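Local coordinates for protein leucyl-tRNA synthetase (Giardia intestinalis, PDB 3PZ6) that probably charges tRNA(Leu) with leucine using ATP and, through the CP1 editing domain present here, probably deacylates wrongly charged tRNA, at residues S150-R158 against E165-E173; A84-M92 against V284-L295. The protein carries 2 engineered substitutions. All blocks are in the same frame, centred on the assembly; numbering follows the deposited sequence.

Contact 1. Residues S150-R158 against E165-E173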
ATOM      1  N   SER A 150      13.422  -0.715   7.663  1.00 28.51           N
ATOM      2  CA  SER A 150      14.030  -2.043   7.663  1.00 28.70           C
ATOM      3  C   SER A 150      13.105  -3.143   8.183  1.00 29.76           C
ATOM      4  O   SER A 150      13.032  -4.221   7.594  1.00 29.33           O
ATOM      5  CB  SER A 150      15.310  -2.028   8.497  1.00 29.57           C
ATOM      6  OG  SER A 150      16.420  -1.722   7.685  1.00 39.51           O
ATOM      7  N   ASP A 151      12.421  -2.865   9.292  1.00 25.14           N
ATOM      8  CA  ASP A 151      11.492  -3.810   9.892  1.00 30.21           C
ATOM      9  C   ASP A 151      10.278  -4.040   8.985  1.00 30.18           C
ATOM     10  O   ASP A 151       9.808  -5.175   8.840  1.00 26.54           O
ATOM     11  CB  ASP A 151      11.033  -3.311  11.267  1.00 32.62           C
ATOM     12  CG  ASP A 151      12.172  -3.198  12.265  1.00 39.21           C
ATOM     13  OD1 ASP A 151      13.139  -3.993  12.182  1.00 37.40           O
ATOM     14  OD2 ASP A 151      12.094  -2.311  13.145  1.00 41.19           O
ATOM     15  N   LEU A 152       9.800  -2.958   8.370  1.00 26.18           N
ATOM     16  CA  LEU A 152       8.639  -2.992   7.477  1.00 30.47           C
ATOM     17  C   LEU A 152       8.918  -3.666   6.139  1.00 28.14           C
ATOM     18  O   LEU A 152       8.042  -4.321   5.568  1.00 28.20           O
ATOM     19  CB  LEU A 152       8.114  -1.578   7.223  1.00 22.15           C
ATOM     20  CG  LEU A 152       7.493  -0.855   8.410  1.00 20.16           C
ATOM     21  CD1 LEU A 152       7.294   0.589   8.050  1.00 24.19           C
ATOM     22  CD2 LEU A 152       6.176  -1.502   8.809  1.00 28.18           C
ATOM     23  N   LEU A 153      10.140  -3.507   5.644  1.00 27.47           N
ATOM     24  CA  LEU A 153      10.486  -3.972   4.307  1.00 30.04           C
ATOM     25  C   LEU A 153      10.195  -5.465   4.145  1.00 24.82           C
ATOM     26  O   LEU A 153      10.434  -6.257   5.057  1.00 27.25           O
ATOM     27  CB  LEU A 153      11.948  -3.648   4.000  1.00 28.52           C
ATOM     28  CG  LEU A 153      12.276  -3.146   2.592  1.00 35.36           C
ATOM     29  CD1 LEU A 153      11.587  -1.809   2.293  1.00 26.34           C
ATOM     30  CD2 LEU A 153      13.787  -3.019   2.398  1.00 30.63           C
ATOM     31  N   LEU A 154       9.646  -5.826   2.990  1.00 24.98           N
ATOM     32  CA  LEU A 154       9.274  -7.211   2.665  1.00 25.75           C
ATOM     33  C   LEU A 154       8.268  -7.858   3.647  1.00 27.43           C
ATOM     34  O   LEU A 154       8.232  -9.075   3.795  1.00 22.98           O
ATOM     35  CB  LEU A 154      10.518  -8.087   2.463  1.00 23.40           C
ATOM     36  CG  LEU A 154      11.660  -7.476   1.645  1.00 22.61           C
ATOM     37  CD1 LEU A 154      12.852  -8.406   1.635  1.00 22.31           C
ATOM     38  CD2 LEU A 154      11.229  -7.121   0.216  1.00 21.15           C
ATOM     39  N   ALA A 155       7.457  -7.030   4.301  1.00 24.65           N
ATOM     40  CA  ALA A 155       6.310  -7.513   5.059  1.00 25.51           C
ATOM     41  C   ALA A 155       5.135  -7.715   4.109  1.00 27.19           C
ATOM     42  O   ALA A 155       5.168  -7.245   2.967  1.00 23.85           O
ATOM     43  CB  ALA A 155       5.937  -6.526   6.142  1.00 25.53           C
ATOM     44  N   THR A 156       4.105  -8.421   4.570  1.00 25.39           N
ATOM     45  CA  THR A 156       2.914  -8.629   3.758  1.00 27.53           C
ATOM     46  C   THR A 156       1.709  -7.968   4.390  1.00 25.33           C
ATOM     47  O   THR A 156       1.511  -8.041   5.604  1.00 25.04           O
ATOM     48  CB  THR A 156       2.582 -10.117   3.528  1.00 25.22           C
ATOM     49  OG1 THR A 156       2.351 -10.744   4.784  1.00 36.32           O
ATOM     50  CG2 THR A 156       3.697 -10.825   2.835  1.00 26.72           C
ATOM     51  N   VAL A 157       0.908  -7.321   3.556  1.00 21.23           N
ATOM     52  CA  VAL A 157      -0.298  -6.675   4.024  1.00 26.63           C
ATOM     53  C   VAL A 157      -1.520  -7.140   3.235  1.00 29.14           C
ATOM     54  O   VAL A 157      -1.397  -7.671   2.126  1.00 26.02           O
ATOM     55  CB  VAL A 157      -0.173  -5.105   4.051  1.00 26.53           C
ATOM     56  CG1 VAL A 157       0.846  -4.656   5.121  1.00 23.75           C
ATOM     57  CG2 VAL A 157       0.173  -4.524   2.672  1.00 18.45           C
ATOM     58  N   ARG A 158      -2.693  -6.969   3.837  1.00 31.91           N
ATOM     59  CA  ARG A 158      -3.958  -7.214   3.164  1.00 27.38           C
ATOM     60  C   ARG A 158      -4.363  -5.857   2.622  1.00 31.16           C
ATOM     61  O   ARG A 158      -4.581  -4.924   3.395  1.00 41.82           O
ATOM     62  CB  ARG A 158      -4.996  -7.730   4.160  1.00 32.02           C
ATOM     63  CG  ARG A 158      -6.097  -8.622   3.564  1.00 53.58           C
ATOM     64  CD  ARG A 158      -5.899 -10.119   3.913  1.00 57.67           C
ATOM     65  NE  ARG A 158      -5.975 -10.359   5.361  1.00 65.48           N
ATOM     66  CZ  ARG A 158      -5.555 -11.461   5.988  1.00 61.87           C
ATOM     67  NH1 ARG A 158      -5.021 -12.475   5.308  1.00 41.95           N
ATOM     68  NH2 ARG A 158      -5.668 -11.541   7.310  1.00 50.65           N
ATOM     69  N   GLU A 165      -4.713 -11.453  -2.459  1.00 30.08           N
ATOM     70  CA  GLU A 165      -4.994 -11.854  -1.076  1.00 27.47           C
ATOM     71  C   GLU A 165      -3.977 -11.268  -0.090  1.00 35.55           C
ATOM     72  O   GLU A 165      -4.273 -11.095   1.101  1.00 40.21           O
ATOM     73  CB  GLU A 165      -5.119 -13.380  -0.954  1.00 27.95           C
ATOM     74  CG  GLU A 165      -3.855 -14.210  -1.228  1.00 37.32           C
ATOM     75  CD  GLU A 165      -3.398 -14.250  -2.703  1.00 45.44           C
ATOM     76  OE1 GLU A 165      -2.479 -15.044  -3.008  1.00 48.56           O
ATOM     77  OE2 GLU A 165      -3.929 -13.498  -3.556  1.00 42.16           O
ATOM     78  N   GLN A 166      -2.786 -10.959  -0.601  1.00 33.10           N
ATOM     79  CA  GLN A 166      -1.782 -10.198   0.132  1.00 29.08           C
ATOM     80  C   GLN A 166      -0.834  -9.525  -0.846  1.00 24.74           C
ATOM     81  O   GLN A 166      -0.754  -9.916  -1.999  1.00 26.48           O
ATOM     82  CB  GLN A 166      -0.996 -11.090   1.099  1.00 34.10           C
ATOM     83  CG  GLN A 166      -0.014 -12.069   0.453  1.00 28.90           C
ATOM     84  CD  GLN A 166      -0.669 -13.384   0.109  1.00 32.95           C
ATOM     85  OE1 GLN A 166      -1.375 -13.970   0.934  1.00 36.64           O
ATOM     86  NE2 GLN A 166      -0.452 -13.855  -1.112  1.00 33.56           N
ATOM     87  N   ILE A 167      -0.122  -8.508  -0.376  1.00 27.64           N
ATOM     88  CA  ILE A 167       0.936  -7.870  -1.162  1.00 21.55           C
ATOM     89  C   ILE A 167       2.141  -7.588  -0.273  1.00 21.06           C
ATOM     90  O   ILE A 167       2.040  -7.673   0.943  1.00 21.95           O
ATOM     91  CB  ILE A 167       0.455  -6.574  -1.872  1.00 20.25           C
ATOM     92  CG1 ILE A 167      -0.149  -5.586  -0.870  1.00 20.01           C
ATOM     93  CG2 ILE A 167      -0.528  -6.905  -2.998  1.00 20.32           C
ATOM     94  CD1 ILE A 167      -0.628  -4.271  -1.495  1.00 21.84           C
ATOM     95  N   PHE A 168       3.271  -7.247  -0.880  1.00 18.60           N
ATOM     96  CA  PHE A 168       4.490  -6.998  -0.132  1.00 19.65           C
ATOM     97  C   PHE A 168       4.836  -5.515   0.004  1.00 20.94           C
ATOM     98  O   PHE A 168       4.591  -4.719  -0.895  1.00 22.31           O
ATOM     99  CB  PHE A 168       5.657  -7.754  -0.763  1.00 18.35           C
ATOM    100  CG  PHE A 168       5.616  -9.228  -0.524  1.00 23.03           C
ATOM    101  CD1 PHE A 168       6.346  -9.791   0.517  1.00 25.39           C
ATOM    102  CD2 PHE A 168       4.848 -10.061  -1.331  1.00 21.83           C
ATOM    103  CE1 PHE A 168       6.313 -11.164   0.747  1.00 28.35           C
ATOM    104  CE2 PHE A 168       4.802 -11.431  -1.099  1.00 22.45           C
ATOM    105  CZ  PHE A 168       5.539 -11.985  -0.065  1.00 27.36           C
ATOM    106  N   VAL A 169       5.410  -5.160   1.145  1.00 20.99           N
ATOM    107  CA  VAL A 169       5.926  -3.826   1.379  1.00 22.92           C
ATOM    108  C   VAL A 169       7.290  -3.735   0.703  1.00 23.16           C
ATOM    109  O   VAL A 169       8.193  -4.498   1.027  1.00 23.25           O
ATOM    110  CB  VAL A 169       6.102  -3.560   2.897  1.00 26.53           C
ATOM    111  CG1 VAL A 169       6.754  -2.206   3.133  1.00 23.19           C
ATOM    112  CG2 VAL A 169       4.777  -3.662   3.629  1.00 19.23           C
ATOM    113  N   LEU A 170       7.438  -2.797  -0.223  1.00 18.64           N
ATOM    114  CA  LEU A 170       8.639  -2.734  -1.038  1.00 20.70           C
ATOM    115  C   LEU A 170       9.384  -1.395  -0.896  1.00 29.64           C
ATOM    116  O   LEU A 170       8.810  -0.411  -0.407  1.00 21.76           O
ATOM    117  CB  LEU A 170       8.291  -3.028  -2.498  1.00 17.73           C
ATOM    118  CG  LEU A 170       7.664  -4.383  -2.833  1.00 27.76           C
ATOM    119  CD1 LEU A 170       7.593  -4.524  -4.345  1.00 24.90           C
ATOM    120  CD2 LEU A 170       8.447  -5.553  -2.227  1.00 24.34           C
ATOM    121  N   PRO A 171      10.667  -1.360  -1.310  1.00 18.87           N
ATOM    122  CA  PRO A 171      11.504  -0.189  -1.126  1.00 24.77           C
ATOM    123  C   PRO A 171      11.327   0.895  -2.191  1.00 25.96           C
ATOM    124  O   PRO A 171      11.460   0.630  -3.390  1.00 28.65           O
ATOM    125  CB  PRO A 171      12.927  -0.772  -1.181  1.00 24.69           C
ATOM    126  CG  PRO A 171      12.811  -1.945  -2.038  1.00 22.82           C
ATOM    127  CD  PRO A 171      11.433  -2.497  -1.848  1.00 21.52           C
ATOM    128  N   LEU A 172      11.012   2.106  -1.741  1.00 25.92           N
ATOM    129  CA  LEU A 172      11.054   3.279  -2.603  1.00 25.69           C
ATOM    130  C   LEU A 172      11.988   4.322  -1.998  1.00 27.91           C
ATOM    131  O   LEU A 172      11.680   4.927  -0.981  1.00 28.16           O
ATOM    132  CB  LEU A 172       9.656   3.848  -2.844  1.00 23.65           C
ATOM    133  CG  LEU A 172       9.538   4.941  -3.926  1.00 30.46           C
ATOM    134  CD1 LEU A 172       9.942   4.431  -5.318  1.00 23.93           C
ATOM    135  CD2 LEU A 172       8.136   5.523  -3.952  1.00 22.79           C
ATOM    136  N   GLU A 173      13.133   4.519  -2.638  1.00 29.26           N
ATOM    137  CA  GLU A 173      14.208   5.359  -2.102  1.00 34.72           C
ATOM    138  C   GLU A 173      13.933   6.863  -2.128  1.00 34.82           C
ATOM    139  O   GLU A 173      14.659   7.635  -1.497  1.00 31.65           O
ATOM    140  CB  GLU A 173      15.521   5.071  -2.832  1.00 28.80           C
ATOM    141  CG  GLU A 173      16.088   3.698  -2.548  1.00 34.75           C
ATOM    142  CD  GLU A 173      17.216   3.317  -3.496  1.00 47.34           C
ATOM    143  OE1 GLU A 173      18.118   2.561  -3.063  1.00 51.06           O
ATOM    144  OE2 GLU A 173      17.207   3.764  -4.671  1.00 43.86           O
TER

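Contact 2. Residues A84-M92 against V284-L295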
ATOM      1  N   ALA A  84      -1.354   4.411   4.322  1.00 29.89           N
ATOM      2  CA  ALA A  84      -0.775   4.953   3.104  1.00 28.38           C
ATOM      3  C   ALA A  84      -1.689   6.001   2.501  1.00 31.03           C
ATOM      4  O   ALA A  84      -2.801   5.690   2.082  1.00 35.49           O
ATOM      5  CB  ALA A  84      -0.529   3.836   2.104  1.00 27.13           C
ATOM      6  N   ALA A  85      -1.219   7.245   2.466  1.00 31.13           N
ATOM      7  CA  ALA A  85      -2.002   8.344   1.903  1.00 35.77           C
ATOM      8  C   ALA A  85      -2.182   8.152   0.408  1.00 34.31           C
ATOM      9  O   ALA A  85      -1.270   7.683  -0.274  1.00 35.10           O
ATOM     10  CB  ALA A  85      -1.336   9.684   2.181  1.00 35.38           C
ATOM     11  N   THR A  86      -3.366   8.503  -0.086  1.00 31.44           N
ATOM     12  CA  THR A  86      -3.643   8.512  -1.516  1.00 31.38           C
ATOM     13  C   THR A  86      -4.676   9.581  -1.853  1.00 34.29           C
ATOM     14  O   THR A  86      -5.568   9.887  -1.056  1.00 33.42           O
ATOM     15  CB  THR A  86      -4.109   7.118  -2.048  1.00 29.76           C
ATOM     16  OG1 THR A  86      -4.324   7.186  -3.463  1.00 26.83           O
ATOM     17  CG2 THR A  86      -5.391   6.665  -1.376  1.00 30.45           C
ATOM     18  N   LEU A  87      -4.534  10.149  -3.041  1.00 34.34           N
ATOM     19  CA  LEU A  87      -5.495  11.097  -3.564  1.00 37.33           C
ATOM     20  C   LEU A  87      -6.356  10.427  -4.628  1.00 37.25           C
ATOM     21  O   LEU A  87      -7.257  11.047  -5.190  1.00 37.69           O
ATOM     22  CB  LEU A  87      -4.772  12.313  -4.157  1.00 45.07           C
ATOM     23  CG  LEU A  87      -4.114  13.292  -3.175  1.00 47.84           C
ATOM     24  CD1 LEU A  87      -3.212  14.264  -3.924  1.00 44.99           C
ATOM     25  CD2 LEU A  87      -5.165  14.043  -2.353  1.00 43.80           C
ATOM     26  N   ARG A  88      -6.075   9.151  -4.886  1.00 40.14           N
ATOM     27  CA  ARG A  88      -6.711   8.417  -5.980  1.00 40.80           C
ATOM     28  C   ARG A  88      -7.336   7.105  -5.511  1.00 32.07           C
ATOM     29  O   ARG A  88      -6.822   6.036  -5.828  1.00 33.04           O
ATOM     30  CB  ARG A  88      -5.698   8.132  -7.092  1.00 32.72           C
ATOM     31  CG  ARG A  88      -5.010   9.357  -7.679  1.00 36.92           C
ATOM     32  CD  ARG A  88      -4.407   9.013  -9.029  1.00 38.07           C
ATOM     33  NE  ARG A  88      -5.460   8.690  -9.987  1.00 39.73           N
ATOM     34  CZ  ARG A  88      -5.268   8.157 -11.191  1.00 44.24           C
ATOM     35  NH1 ARG A  88      -4.042   7.865 -11.618  1.00 49.78           N
ATOM     36  NH2 ARG A  88      -6.316   7.913 -11.973  1.00 42.84           N
ATOM     37  N   PRO A  89      -8.456   7.184  -4.768  1.00 34.67           N
ATOM     38  CA  PRO A  89      -9.077   5.986  -4.196  1.00 31.27           C
ATOM     39  C   PRO A  89      -9.656   5.021  -5.239  1.00 35.20           C
ATOM     40  O   PRO A  89      -9.885   3.850  -4.924  1.00 37.68           O
ATOM     41  CB  PRO A  89     -10.200   6.561  -3.325  1.00 31.66           C
ATOM     42  CG  PRO A  89     -10.541   7.855  -3.964  1.00 31.80           C
ATOM     43  CD  PRO A  89      -9.233   8.399  -4.458  1.00 36.91           C
ATOM     44  N   GLU A  90      -9.893   5.502  -6.457  1.00 30.11           N
ATOM     45  CA  GLU A  90     -10.431   4.658  -7.529  1.00 30.78           C
ATOM     46  C   GLU A  90      -9.398   3.654  -8.070  1.00 35.12           C
ATOM     47  O   GLU A  90      -9.766   2.627  -8.650  1.00 32.72           O
ATOM     48  CB  GLU A  90     -11.020   5.517  -8.666  1.00 29.89           C
ATOM     49  CG  GLU A  90      -9.997   6.161  -9.611  1.00 32.39           C
ATOM     50  CD  GLU A  90      -9.295   7.397  -9.041  1.00 40.61           C
ATOM     51  OE1 GLU A  90      -9.547   7.781  -7.869  1.00 34.67           O
ATOM     52  OE2 GLU A  90      -8.478   7.988  -9.786  1.00 37.36           O
ATOM     53  N   THR A  91      -8.115   3.953  -7.869  1.00 24.30           N
ATOM     54  CA  THR A  91      -7.034   3.085  -8.318  1.00 27.35           C
ATOM     55  C   THR A  91      -6.721   1.966  -7.315  1.00 28.40           C
ATOM     56  O   THR A  91      -5.862   1.115  -7.579  1.00 22.39           O
ATOM     57  CB  THR A  91      -5.727   3.877  -8.608  1.00 24.46           C
ATOM     58  OG1 THR A  91      -5.309   4.556  -7.424  1.00 33.20           O
ATOM     59  CG2 THR A  91      -5.906   4.888  -9.734  1.00 20.86           C
ATOM     60  N   MET A  92      -7.429   1.963  -6.182  1.00 27.32           N
ATOM     61  CA  MET A  92      -7.134   1.045  -5.074  1.00 24.73           C
ATOM     62  C   MET A  92      -7.301  -0.447  -5.379  1.00 25.86           C
ATOM     63  O   MET A  92      -6.699  -1.293  -4.717  1.00 33.09           O
ATOM     64  CB  MET A  92      -7.900   1.439  -3.807  1.00 28.54           C
ATOM     65  CG  MET A  92      -7.309   2.641  -3.052  1.00 35.77           C
ATOM     66  SD  MET A  92      -5.516   2.547  -2.767  1.00 32.60           S
ATOM     67  CE  MET A  92      -4.916   3.629  -4.059  1.00 29.02           C
ATOM     68  N   VAL A 284     -14.270   7.231 -14.283  1.00 32.61           N
ATOM     69  CA  VAL A 284     -13.425   7.616 -13.154  1.00 36.87           C
ATOM     70  C   VAL A 284     -13.963   8.854 -12.419  1.00 42.14           C
ATOM     71  O   VAL A 284     -14.061   8.850 -11.191  1.00 43.96           O
ATOM     72  CB  VAL A 284     -11.946   7.793 -13.582  1.00 35.65           C
ATOM     73  CG1 VAL A 284     -11.161   8.585 -12.549  1.00 32.89           C
ATOM     74  CG2 VAL A 284     -11.307   6.437 -13.798  1.00 31.18           C
ATOM     75  N   LYS A 285     -14.327   9.892 -13.174  1.00 42.03           N
ATOM     76  CA  LYS A 285     -14.874  11.123 -12.596  1.00 46.93           C
ATOM     77  C   LYS A 285     -16.091  10.857 -11.702  1.00 49.99           C
ATOM     78  O   LYS A 285     -16.178  11.396 -10.597  1.00 52.29           O
ATOM     79  CB  LYS A 285     -15.214  12.139 -13.693  1.00 42.63           C
ATOM     80  N   ASP A 286     -16.998   9.999 -12.168  1.00 48.80           N
ATOM     81  CA  ASP A 286     -18.264   9.750 -11.473  1.00 47.52           C
ATOM     82  C   ASP A 286     -18.163   8.860 -10.237  1.00 48.45           C
ATOM     83  O   ASP A 286     -18.949   9.014  -9.303  1.00 52.54           O
ATOM     84  CB  ASP A 286     -19.312   9.176 -12.436  1.00 48.72           C
ATOM     85  CG  ASP A 286     -19.829  10.204 -13.433  1.00 56.61           C
ATOM     86  OD1 ASP A 286     -19.573  11.418 -13.262  1.00 61.45           O
ATOM     87  OD2 ASP A 286     -20.507   9.792 -14.395  1.00 56.54           O
ATOM     88  N   CYS A 287     -17.222   7.924 -10.225  1.00 45.51           N
ATOM     89  CA  CYS A 287     -17.149   6.982  -9.107  1.00 47.18           C
ATOM     90  C   CYS A 287     -15.978   7.236  -8.157  1.00 45.12           C
ATOM     91  O   CYS A 287     -15.735   6.451  -7.236  1.00 47.81           O
ATOM     92  CB  CYS A 287     -17.187   5.527  -9.597  1.00 48.75           C
ATOM     93  SG  CYS A 287     -15.628   4.850 -10.179  1.00 47.32           S
ATOM     94  N   LYS A 288     -15.266   8.341  -8.380  1.00 46.17           N
ATOM     95  CA  LYS A 288     -14.157   8.750  -7.517  1.00 45.62           C
ATOM     96  C   LYS A 288     -14.669   9.016  -6.104  1.00 44.55           C
ATOM     97  O   LYS A 288     -14.142   8.464  -5.139  1.00 49.41           O
ATOM     98  CB  LYS A 288     -13.463   9.990  -8.087  1.00 49.43           C
ATOM     99  CG  LYS A 288     -12.112  10.324  -7.469  1.00 44.12           C
ATOM    100  CD  LYS A 288     -11.541  11.600  -8.080  1.00 47.45           C
ATOM    101  CE  LYS A 288     -10.263  12.040  -7.377  1.00 46.06           C
ATOM    102  NZ  LYS A 288      -9.067  11.336  -7.903  1.00 42.40           N
ATOM    103  N   GLN A 289     -15.712   9.837  -5.993  1.00 45.32           N
ATOM    104  CA  GLN A 289     -16.368  10.102  -4.708  1.00 47.85           C
ATOM    105  C   GLN A 289     -17.011   8.851  -4.112  1.00 45.35           C
ATOM    106  O   GLN A 289     -17.140   8.736  -2.895  1.00 49.40           O
ATOM    107  CB  GLN A 289     -17.407  11.217  -4.852  1.00 48.49           C
ATOM    108  N   SER A 290     -17.405   7.922  -4.978  1.00 45.02           N
ATOM    109  CA  SER A 290     -18.103   6.711  -4.570  1.00 41.42           C
ATOM    110  C   SER A 290     -17.180   5.693  -3.936  1.00 47.14           C
ATOM    111  O   SER A 290     -17.553   5.049  -2.958  1.00 47.21           O
ATOM    112  CB  SER A 290     -18.809   6.076  -5.766  1.00 48.44           C
ATOM    113  OG  SER A 290     -19.787   6.955  -6.290  1.00 59.34           O
ATOM    114  N   CYS A 291     -15.986   5.537  -4.511  1.00 45.39           N
ATOM    115  CA  CYS A 291     -14.972   4.629  -3.978  1.00 43.54           C
ATOM    116  C   CYS A 291     -14.511   5.087  -2.603  1.00 41.87           C
ATOM    117  O   CYS A 291     -14.253   4.262  -1.723  1.00 39.76           O
ATOM    118  CB  CYS A 291     -13.783   4.499  -4.933  1.00 42.18           C
ATOM    119  SG  CYS A 291     -13.895   3.081  -6.053  1.00 58.45           S
ATOM    120  N   ARG A 292     -14.421   6.404  -2.427  1.00 43.47           N
ATOM    121  CA  ARG A 292     -14.138   7.005  -1.127  1.00 48.04           C
ATOM    122  C   ARG A 292     -15.122   6.497  -0.071  1.00 47.24           C
ATOM    123  O   ARG A 292     -14.712   5.961   0.957  1.00 49.32           O
ATOM    124  CB  ARG A 292     -14.189   8.534  -1.221  1.00 47.46           C
ATOM    125  CG  ARG A 292     -13.702   9.246   0.035  1.00 50.96           C
ATOM    126  CD  ARG A 292     -14.212  10.680   0.124  1.00 53.97           C
ATOM    127  NE  ARG A 292     -14.055  11.217   1.478  1.00 63.04           N
ATOM    128  CZ  ARG A 292     -14.904  11.002   2.487  1.00 72.48           C
ATOM    129  NH1 ARG A 292     -15.995  10.256   2.318  1.00 67.10           N
ATOM    130  NH2 ARG A 292     -14.661  11.539   3.679  1.00 69.10           N
ATOM    131  N   ASP A 293     -16.416   6.638  -0.353  1.00 43.16           N
ATOM    132  CA  ASP A 293     -17.479   6.255   0.583  1.00 43.71           C
ATOM    133  C   ASP A 293     -17.488   4.767   0.923  1.00 44.19           C
ATOM    134  O   ASP A 293     -17.744   4.393   2.069  1.00 46.21           O
ATOM    135  CB  ASP A 293     -18.853   6.677   0.042  1.00 48.32           C
ATOM    136  CG  ASP A 293     -18.960   8.184  -0.207  1.00 57.30           C
ATOM    137  OD1 ASP A 293     -18.092   8.957   0.262  1.00 54.64           O
ATOM    138  OD2 ASP A 293     -19.931   8.596  -0.878  1.00 65.72           O
ATOM    139  N   LEU A 294     -17.215   3.922  -0.071  1.00 45.42           N
ATOM    140  CA  LEU A 294     -17.156   2.474   0.141  1.00 39.81           C
ATOM    141  C   LEU A 294     -16.014   2.120   1.094  1.00 45.82           C
ATOM    142  O   LEU A 294     -16.176   1.275   1.977  1.00 46.48           O
ATOM    143  CB  LEU A 294     -17.012   1.733  -1.193  1.00 34.10           C
ATOM    144  CG  LEU A 294     -16.899   0.199  -1.217  1.00 45.00           C
ATOM    145  CD1 LEU A 294     -18.119  -0.506  -0.620  1.00 36.16           C
ATOM    146  CD2 LEU A 294     -16.640  -0.307  -2.635  1.00 41.14           C
ATOM    147  N   LEU A 295     -14.875   2.791   0.921  1.00 42.73           N
ATOM    148  CA  LEU A 295     -13.705   2.584   1.771  1.00 43.60           C
ATOM    149  C   LEU A 295     -14.011   2.915   3.230  1.00 46.69           C
ATOM    150  O   LEU A 295     -13.519   2.244   4.139  1.00 47.74           O
ATOM    151  CB  LEU A 295     -12.505   3.407   1.271  1.00 37.31           C
ATOM    152  CG  LEU A 295     -11.719   2.899   0.052  1.00 38.78           C
ATOM    153  CD1 LEU A 295     -11.022   4.043  -0.658  1.00 32.68           C
ATOM    154  CD2 LEU A 295     -10.716   1.820   0.434  1.00 33.44           C
TER

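Contact 1. Residues S150-R158 against E165-E173
With OG1 of Thr156 set between its own backbone N and carbonyl carbon (chi1 60°), the methyl CG2 swings beside the backbone N and lands over one face of the Phe168 ring, whose own chi1 of -73° turns it alongside the threonine. The pair sits in the beta hairpin of strands 156-158 and 167-171, within the mixed sheet of the CP1 editing domain. CG2 of Thr156 lies 3.7 Å from the Phe168 ring centroid, 23° off the ring normal, a CH-pi contact displaced toward the rim, while the carbonyl O of Leu154 approaches the ring edge in plane. OG1 of Thr156 is hydrogen-bonded to Tyr21 OH.

Thr156 and Phe168 form the antiparallel non-hydrogen-bonded pair. Next along, Val157 and Ile167 form the hydrogen-bonded pair, with Val157 N 2.9 Å from Ile167 O and Ile167 N 2.9 Å from Val157 O. Beyond Thr156 toward helix 149-152 the ladder carries on into loop: Val169 N reaches Ala155 O at 2.8 Å in a nearly straight bond, and Leu154 N reaches Val169 O at 2.8 Å, more bent. The type II turn from Leu152 to Ala155, closed by Ala155 N bonding back to Leu152 O, offers Leu154 N and Ala155 O to Val169, whose CB stands 3.4 Å from Leu152 O.

On the face away from Phe168, Val157 CG2 meets Ile167 CG1 at 3.7 Å, and the two side chains cross obliquely. CB of Ala155 touches CG2 of Val169. CD2 of Leu154 and CD2 of Leu170 meet, the two side chains crossing at about a right angle; Leu154 also rests on Met219 of helix 216-219, and Leu170 on Leu220 of the loop that follows. At the far end of the hairpin the bend of Arg158 at chi2 brings its CD to 3.4 Å from Glu165 O.

Contact 2. Residues A84-M92 against V284-L295
Both Arg88 NE and Arg88 NH2 grip the single oxygen OE2 of Glu90, whose other oxygen, OE1, faces Lys288 NZ of helix 284-297 across the contact. Thr86 to Thr91 (Thr-Leu-Arg-Pro-Glu-Thr) corresponds to the threonine-rich motif that in other leucyl-tRNA synthetases lines the CP1 editing pocket, and probably does so here. An ST turn, Arg88 N to Thr86 OG1, shapes it, and Arg88 O takes both Thr91 N and Thr91 OG1. Arg88 NE lies 3.1 Å from Glu90 OE2, which is tilted 18° from the guanidinium plane. Thr91 CG2 covers the centre of one guanidinium face, and Tyr265 adds a cation-pi contact.

Glu90 CG lies between its backbone N and carbonyl carbon (chi1 77°), and a bend at chi2 carries the carboxylate to the helix. The salt bridge from Glu90 OE1 to Lys288 NZ is long, 3.6 Å. Lys288 runs extended until a bend at chi4, where NZ also donates to Leu87 O in a long bond, 3.3 Å. The carboxylate probably offsets the like charges of Arg88 NE and Lys288 NZ, 4.9 Å apart. Val284 CG1 lies against Glu90 CG. Pro89 CB rests 3.8 Å from Leu295 CD1.

The two contacts do not touch: their centres lie 22 Å apart and their nearest atoms about 7 Å apart. They are joined through the mixed sheet, where strand 10-18 pairs antiparallel both with strand 79-86, which leads into contact 2, and with strand 156-158 of contact 1. A second tie runs through strand 183-186, touched by Ala84 and Met92 and paired antiparallel with strand 97-100, the parallel neighbour of strand 167-171. Residues 150-173 fall between the two segments of contact 2 in sequence. Contact 1 is centred about 8 Å from the centre of the chain; contact 2, about 14 Å from it, sets the threonine-rich loop, probably part of the editing pocket, against a helix.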